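Local coordinates for structural protein VP1 (Trichodysplasia spinulosa-associated polyomavirus, PDB 4U62) that builds the viral capsid as pentameric capsomers and probably binds sialylated receptors on the host cell, at residues T67-R72 and T181-F186; A71-P76 and L242-C247; Y149-S154 and P187-C192. One frame throughout, in Å; residues are numbered along the deposited sequence.

Contact 1. Residues T67-R72 and T181-F186; sequences TYSTAR and TKDGAF
Lys182 meets Thr70 through its backbone: the CG2 methyl of Thr70 rests 3.6 Å from Lys182 C, while Lys182 O accepts from a water that also donates to Tyr68 O. Asp183 OD1 comes to 3.0 Å from Thr70 N, because chi1 (179°) sets CG trans to the amide nitrogen and swings the carboxylate back to the strand; it accepts with its anti lone pair, while OD2 forms a salt bridge with Arg32. Gly184, at positive phi, donates its N-H to Tyr68 O at 3.0 Å. Its CA is also approached by Thr67 OG1 at 3.0 Å, a hydroxyl that makes a weak hydrogen bond to Arg32 O. Ala185 contributes backbone, with N 3.6 Å from Thr67 CB. Phe186 closes the series: its O accepts from Tyr68 N at 3.1 Å and receives a CA-H...O contact from Thr67, and its N donates to the same water at 2.9 Å. Tyr68 O is thus gripped by two donors, Gly184 N and the water. The loop is fixed to the chain from Thr67 to Thr70, leading into strand 69-74, mainly by polar backbone groups, with one carboxylate dividing its oxygens between a strand amide and an arginine.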
# COMPACT_ATOMS: atom_id res chain seq x y z
N THR A 67 23.08 -10.31 12.66
CA THR A 67 22.68 -11.59 13.25
C THR A 67 21.36 -11.41 14.02
O THR A 67 20.94 -10.29 14.28
CB THR A 67 23.74 -12.11 14.24
OG1 THR A 67 24.07 -11.08 15.17
CG2 THR A 67 25.01 -12.55 13.50
N TYR A 68 20.72 -12.51 14.39
CA TYR A 68 19.53 -12.44 15.22
C TYR A 68 19.82 -12.05 16.65
O TYR A 68 20.85 -12.46 17.24
CB TYR A 68 18.79 -13.79 15.23
CG TYR A 68 18.23 -14.15 13.87
CD1 TYR A 68 17.07 -13.57 13.43
CD2 TYR A 68 18.85 -15.07 13.05
CE1 TYR A 68 16.52 -13.88 12.19
CE2 TYR A 68 18.32 -15.40 11.79
CZ TYR A 68 17.18 -14.78 11.35
OH TYR A 68 16.62 -15.08 10.12
N SER A 69 18.91 -11.27 17.21
CA SER A 69 18.92 -10.99 18.64
C SER A 69 18.06 -12.07 19.27
O SER A 69 17.02 -12.45 18.71
CB SER A 69 18.31 -9.63 18.89
OG SER A 69 19.09 -8.63 18.31
N THR A 70 18.43 -12.54 20.46
CA THR A 70 17.62 -13.55 21.13
C THR A 70 17.90 -13.55 22.63
O THR A 70 18.99 -13.15 23.08
CB THR A 70 17.79 -14.96 20.51
OG1 THR A 70 16.77 -15.84 21.01
CG2 THR A 70 19.14 -15.53 20.85
N ALA A 71 16.88 -13.92 23.39
CA ALA A 71 17.02 -14.14 24.85
C ALA A 71 16.13 -15.28 25.33
O ALA A 71 15.06 -15.51 24.77
CB ALA A 71 16.68 -12.88 25.62
N ARG A 72 16.59 -15.99 26.34
CA ARG A 72 15.79 -16.93 27.12
C ARG A 72 15.51 -16.23 28.43
O ARG A 72 16.46 -15.84 29.17
CB ARG A 72 16.55 -18.24 27.40
CG ARG A 72 15.74 -19.25 28.20
CD ARG A 72 16.60 -20.41 28.69
NE ARG A 72 15.79 -21.42 29.39
CZ ARG A 72 15.36 -21.33 30.65
NH1 ARG A 72 15.64 -20.27 31.41
NH2 ARG A 72 14.64 -22.33 31.15
N THR A 181 20.11 -20.39 19.65
CA THR A 181 20.48 -20.52 21.05
C THR A 181 21.48 -19.49 21.55
O THR A 181 21.90 -19.57 22.72
CB THR A 181 21.07 -21.92 21.30
OG1 THR A 181 22.14 -22.16 20.37
CG2 THR A 181 20.01 -23.00 21.13
N LYS A 182 21.92 -18.58 20.69
CA LYS A 182 22.91 -17.59 21.04
C LYS A 182 22.59 -16.26 20.40
O LYS A 182 22.32 -16.20 19.21
CB LYS A 182 24.26 -18.07 20.55
CG LYS A 182 25.46 -17.31 21.05
CD LYS A 182 26.77 -17.96 20.60
CE LYS A 182 26.75 -19.49 20.63
NZ LYS A 182 28.12 -20.06 20.47
N ASP A 183 22.67 -15.19 21.19
CA ASP A 183 22.49 -13.82 20.70
C ASP A 183 23.69 -13.36 19.89
O ASP A 183 24.83 -13.69 20.22
CB ASP A 183 22.27 -12.92 21.90
CG ASP A 183 22.08 -11.46 21.52
OD1 ASP A 183 20.99 -11.11 21.00
OD2 ASP A 183 23.02 -10.66 21.80
N GLY A 184 23.45 -12.61 18.82
CA GLY A 184 24.51 -12.00 18.04
C GLY A 184 25.48 -12.94 17.36
O GLY A 184 26.65 -12.63 17.19
N ALA A 185 24.98 -14.10 16.93
CA ALA A 185 25.86 -15.15 16.42
C ALA A 185 25.37 -15.90 15.19
O ALA A 185 26.17 -16.52 14.51
CB ALA A 185 26.14 -16.18 17.51
N PHE A 186 24.06 -15.91 14.96
CA PHE A 186 23.47 -16.64 13.84
C PHE A 186 23.18 -15.62 12.75
O PHE A 186 22.29 -14.79 12.93
CB PHE A 186 22.17 -17.36 14.27
CG PHE A 186 22.39 -18.61 15.09
CD1 PHE A 186 22.71 -18.54 16.44
CD2 PHE A 186 22.32 -19.86 14.49
CE1 PHE A 186 22.93 -19.71 17.18
CE2 PHE A 186 22.52 -21.01 15.22
CZ PHE A 186 22.82 -20.94 16.56
O HOH W 1 22.11 -14.85 16.84

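Contact 2. Residues A71-P76 and L242-C247; sequences ARINLP and LYVSCC
Ala71 to Ile73 run antiparallel to Leu242 to Val244, with 150° between the two strand directions and a closest axis approach of 4.7 Å. Ala71 and Val244 form a hydrogen-bonded pair, Ala71 N donating to Val244 O at 2.9 Å and Val244 N returning a bond to Ala71 O. Ile73 and Leu242 make the next such pair, with Ile73 N 2.8 Å from Leu242 O and Leu242 N bonded back to Ile73 O. Between them sits the non-hydrogen-bonded pair Arg72 and Tyr243, whose side chains share one face of the sheet. The Tyr243 ring leans against the aliphatic part of Arg72, which lies across one ring face: Arg72 CG is 4.0 Å from the ring centroid and 27° off the normal, a CH-pi contact. Because the arginine chain leaves CB with CG anti to the backbone N (chi1 -179°) and stays extended to NE, its methylenes follow the ring outward and CD ends 3.4 Å from Tyr243 OH. The guanidinium plane then stands almost perpendicular to the ring, with Tyr243 OH at its edge. The other face, carrying Ala71, Ile73, Leu242 and Val244, is apolar. Here Ile73 CD1 fits against Val244 CG2 at 3.5 Å and Leu242 CD2 at 4.0 Å. Past the end of the strand, Leu75 turns its branched end onto Leu242 CB. Leu27 and Leu29 of strand 12-29 and Phe269 and Ile271 of strand 260-279 add to this apolar layer. The pair belongs to the antiparallel beta-sandwich of the jelly-roll fold, the core of polyomavirus VP1, with its apolar face turned to strands 12-29 and 260-279 and Arg72 and Tyr243 on the other face.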
# COMPACT_ATOMS: atom_id res chain seq x y z
N ALA A 71 16.88 -13.92 23.39
CA ALA A 71 17.02 -14.14 24.85
C ALA A 71 16.13 -15.28 25.33
O ALA A 71 15.06 -15.51 24.77
CB ALA A 71 16.68 -12.88 25.62
N ARG A 72 16.59 -15.99 26.34
CA ARG A 72 15.79 -16.93 27.12
C ARG A 72 15.51 -16.23 28.43
O ARG A 72 16.46 -15.84 29.17
CB ARG A 72 16.55 -18.24 27.40
CG ARG A 72 15.74 -19.25 28.20
CD ARG A 72 16.60 -20.41 28.69
NE ARG A 72 15.79 -21.42 29.39
CZ ARG A 72 15.36 -21.33 30.65
NH1 ARG A 72 15.64 -20.27 31.41
NH2 ARG A 72 14.64 -22.33 31.15
N ILE A 73 14.23 -16.06 28.73
CA ILE A 73 13.79 -15.41 29.96
C ILE A 73 13.34 -16.48 30.93
O ILE A 73 12.56 -17.36 30.60
CB ILE A 73 12.62 -14.45 29.71
CG1 ILE A 73 13.01 -13.37 28.69
CG2 ILE A 73 12.20 -13.79 31.02
CD1 ILE A 73 12.09 -13.33 27.51
N ASN A 74 13.86 -16.41 32.15
CA ASN A 74 13.46 -17.31 33.22
C ASN A 74 12.14 -16.86 33.79
O ASN A 74 12.02 -15.74 34.27
CB ASN A 74 14.50 -17.25 34.34
CG ASN A 74 15.89 -17.71 33.91
OD1 ASN A 74 16.07 -18.82 33.42
ND2 ASN A 74 16.90 -16.87 34.15
N LEU A 75 11.13 -17.72 33.73
CA LEU A 75 9.82 -17.37 34.25
C LEU A 75 9.67 -17.71 35.72
O LEU A 75 10.52 -18.40 36.30
CB LEU A 75 8.75 -18.10 33.43
CG LEU A 75 8.77 -17.74 31.95
CD1 LEU A 75 7.87 -18.71 31.19
CD2 LEU A 75 8.33 -16.30 31.72
N PRO A 76 8.60 -17.21 36.38
CA PRO A 76 8.43 -17.59 37.77
C PRO A 76 8.34 -19.10 37.94
O PRO A 76 7.74 -19.78 37.11
CB PRO A 76 7.09 -16.95 38.17
CG PRO A 76 6.91 -15.83 37.23
CD PRO A 76 7.57 -16.26 35.94
N LEU A 242 11.09 -18.86 28.44
CA LEU A 242 10.41 -18.13 27.36
C LEU A 242 11.46 -17.60 26.40
O LEU A 242 12.42 -16.94 26.83
CB LEU A 242 9.61 -17.00 27.96
CG LEU A 242 8.95 -16.00 27.00
CD1 LEU A 242 7.88 -16.68 26.18
CD2 LEU A 242 8.37 -14.82 27.78
N TYR A 243 11.31 -17.89 25.11
CA TYR A 243 12.29 -17.49 24.11
C TYR A 243 11.76 -16.39 23.24
O TYR A 243 10.66 -16.50 22.65
CB TYR A 243 12.67 -18.66 23.23
CG TYR A 243 13.68 -19.55 23.88
CD1 TYR A 243 13.29 -20.50 24.78
CD2 TYR A 243 15.03 -19.40 23.61
CE1 TYR A 243 14.24 -21.33 25.41
CE2 TYR A 243 15.97 -20.21 24.21
CZ TYR A 243 15.56 -21.16 25.10
OH TYR A 243 16.51 -21.96 25.69
N VAL A 244 12.53 -15.31 23.16
CA VAL A 244 12.17 -14.17 22.34
C VAL A 244 13.30 -13.89 21.38
O VAL A 244 14.46 -13.88 21.78
CB VAL A 244 11.87 -12.94 23.20
CG1 VAL A 244 11.49 -11.75 22.37
CG2 VAL A 244 10.77 -13.25 24.22
N SER A 245 12.97 -13.66 20.10
CA SER A 245 13.99 -13.46 19.06
C SER A 245 13.54 -12.39 18.10
O SER A 245 12.32 -12.20 17.91
CB SER A 245 14.20 -14.74 18.29
OG SER A 245 14.45 -15.83 19.16
N CYS A 246 14.49 -11.68 17.50
CA CYS A 246 14.14 -10.65 16.55
C CYS A 246 15.29 -10.18 15.69
O CYS A 246 16.46 -10.46 15.97
CB CYS A 246 13.47 -9.44 17.24
SG CYS A 246 14.55 -8.56 18.42
N CYS A 247 14.95 -9.40 14.67
CA CYS A 247 15.92 -8.62 13.92
C CYS A 247 15.19 -7.43 13.32
O CYS A 247 14.11 -7.61 12.78
CB CYS A 247 16.56 -9.45 12.81
SG CYS A 247 17.97 -8.64 12.01

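Contact 3. Residues Y149-S154 and P187-C192; sequences YRTDYS and PVECWC
The Tyr153 ring has the Glu189 carboxylate at its edge, near its plane, and the CG2 methyl of Thr151 on one face, 3.5 Å above the plane and displaced toward the rim. Cys190 SG approaches obliquely, 4.8 Å from the ring centroid and 42° off its normal, in a Cys sulfur-aromatic contact, and Pro187 CG touches CE1 more loosely. The ring and carboxylate planes are turned 64° apart. The backbone of Tyr153 lies within an Asx turn, in which Asp152 OD1 accepts from Ser154 N and also from Ser154 OG. Glu189 comes to meet the ring from the opposite direction. Its CG sits between the backbone N and the carbonyl carbon (chi1 68°), and the chain then extends straight toward the phenol. The other carboxylate oxygen, OE1, is bonded to His109 NE2 of a neighbouring subunit, so both oxygens of this buried carboxylate have a hydrogen-bond partner, which would help to stabilise a negative charge there. On the same loop as Tyr153, Tyr149 and Arg150 reach Asp41 of that subunit through a hydrogen bond and a salt bridge. The contact therefore joins two loops of one VP1 chain where they face the next subunit of the pentamer. At its centre, Tyr153 OH donates to the anti lone pair of Glu189 OE2 across a short 2.5 Å.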
# COMPACT_ATOMS: atom_id res chain seq x y z
N TYR A 149 26.50 -20.63 -1.62
CA TYR A 149 26.88 -21.76 -0.80
C TYR A 149 28.33 -21.67 -0.35
O TYR A 149 28.66 -22.26 0.66
CB TYR A 149 26.62 -23.10 -1.53
CG TYR A 149 27.66 -23.54 -2.53
CD1 TYR A 149 27.60 -23.12 -3.85
CD2 TYR A 149 28.70 -24.39 -2.16
CE1 TYR A 149 28.52 -23.55 -4.78
CE2 TYR A 149 29.64 -24.81 -3.09
CZ TYR A 149 29.57 -24.38 -4.40
OH TYR A 149 30.49 -24.80 -5.34
N ARG A 150 29.17 -20.95 -1.10
CA ARG A 150 30.61 -20.85 -0.82
C ARG A 150 31.00 -19.78 0.21
O ARG A 150 32.21 -19.64 0.50
CB ARG A 150 31.38 -20.53 -2.09
CG ARG A 150 31.26 -21.54 -3.21
CD ARG A 150 31.96 -20.95 -4.43
NE ARG A 150 31.72 -21.61 -5.70
CZ ARG A 150 32.60 -22.40 -6.32
NH1 ARG A 150 32.29 -22.95 -7.48
NH2 ARG A 150 33.78 -22.66 -5.79
N THR A 151 30.04 -19.03 0.73
CA THR A 151 30.38 -17.95 1.65
C THR A 151 31.25 -18.47 2.77
O THR A 151 30.94 -19.48 3.39
CB THR A 151 29.14 -17.28 2.25
OG1 THR A 151 28.25 -16.91 1.18
CG2 THR A 151 29.50 -16.04 3.05
N ASP A 152 32.35 -17.76 3.01
CA ASP A 152 33.38 -18.16 3.97
C ASP A 152 33.21 -17.24 5.17
O ASP A 152 33.43 -16.05 5.06
CB ASP A 152 34.76 -18.00 3.32
CG ASP A 152 35.91 -18.25 4.27
OD1 ASP A 152 35.69 -18.61 5.44
OD2 ASP A 152 37.07 -18.07 3.83
N TYR A 153 32.80 -17.81 6.30
CA TYR A 153 32.48 -17.06 7.51
C TYR A 153 33.65 -17.04 8.51
O TYR A 153 33.49 -16.58 9.64
CB TYR A 153 31.24 -17.65 8.19
CG TYR A 153 29.98 -17.47 7.38
CD1 TYR A 153 29.37 -16.22 7.31
CD2 TYR A 153 29.42 -18.52 6.70
CE1 TYR A 153 28.22 -16.01 6.56
CE2 TYR A 153 28.26 -18.33 5.94
CZ TYR A 153 27.68 -17.08 5.88
OH TYR A 153 26.54 -16.89 5.14
N SER A 154 34.79 -17.55 8.10
CA SER A 154 35.92 -17.77 9.02
C SER A 154 36.62 -16.50 9.50
O SER A 154 37.50 -16.59 10.37
CB SER A 154 36.95 -18.73 8.41
OG SER A 154 37.65 -18.14 7.34
N PRO A 187 23.91 -15.67 11.63
CA PRO A 187 23.63 -14.67 10.59
C PRO A 187 22.24 -14.76 9.97
O PRO A 187 21.76 -15.84 9.63
CB PRO A 187 24.69 -14.95 9.53
CG PRO A 187 25.80 -15.64 10.28
CD PRO A 187 25.09 -16.48 11.30
N VAL A 188 21.62 -13.61 9.77
CA VAL A 188 20.33 -13.53 9.10
C VAL A 188 20.43 -14.04 7.66
O VAL A 188 19.50 -14.69 7.15
CB VAL A 188 19.80 -12.06 9.19
CG1 VAL A 188 18.55 -11.83 8.39
CG2 VAL A 188 19.61 -11.73 10.67
N GLU A 189 21.58 -13.79 7.03
CA GLU A 189 21.71 -14.08 5.59
C GLU A 189 21.67 -15.56 5.26
O GLU A 189 21.52 -15.92 4.09
CB GLU A 189 23.00 -13.51 5.03
CG GLU A 189 24.26 -14.18 5.54
CD GLU A 189 25.51 -13.64 4.87
OE1 GLU A 189 25.62 -12.39 4.79
OE2 GLU A 189 26.37 -14.46 4.45
N CYS A 190 21.90 -16.42 6.26
CA CYS A 190 21.93 -17.87 6.00
C CYS A 190 21.04 -18.73 6.89
O CYS A 190 20.96 -19.94 6.65
CB CYS A 190 23.35 -18.42 6.00
SG CYS A 190 24.22 -18.26 7.59
N TRP A 191 20.35 -18.13 7.86
CA TRP A 191 19.45 -18.87 8.73
C TRP A 191 18.11 -18.20 8.71
O TRP A 191 18.02 -17.00 8.91
CB TRP A 191 19.95 -18.88 10.16
CG TRP A 191 21.22 -19.63 10.41
CD1 TRP A 191 22.43 -19.09 10.81
CD2 TRP A 191 21.43 -21.05 10.37
NE1 TRP A 191 23.36 -20.07 10.97
CE2 TRP A 191 22.77 -21.29 10.72
CE3 TRP A 191 20.62 -22.15 10.04
CZ2 TRP A 191 23.31 -22.57 10.78
CZ3 TRP A 191 21.17 -23.43 10.11
CH2 TRP A 191 22.51 -23.63 10.45
N CYS A 192 17.06 -19.01 8.52
CA CYS A 192 15.68 -18.54 8.50
C CYS A 192 14.83 -19.47 9.36
O CYS A 192 15.25 -20.57 9.71
CB CYS A 192 15.15 -18.49 7.07
SG CYS A 192 15.08 -20.08 6.23

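Overall arrangement
From the N terminus, contacts 1 and 2 start on the same strand, 69-74, and share Ala71 and Arg72. Contact 1 closes the loop that ends at 181-186, and contact 2 the longer one ending at 242-247. Contact 3 opens at 149-154 and closes at 187-192, so it crosses contact 1 and falls wholly within the span of contact 2. Strand 69-74 is thus joined both to strand 241-254 and to the loop after strand 177-179. Tyr68 OH to Trp191 O carries contact 1 into contact 3, and Val188 packs on Cys247, linking the 187-192 segment to strand 241-254.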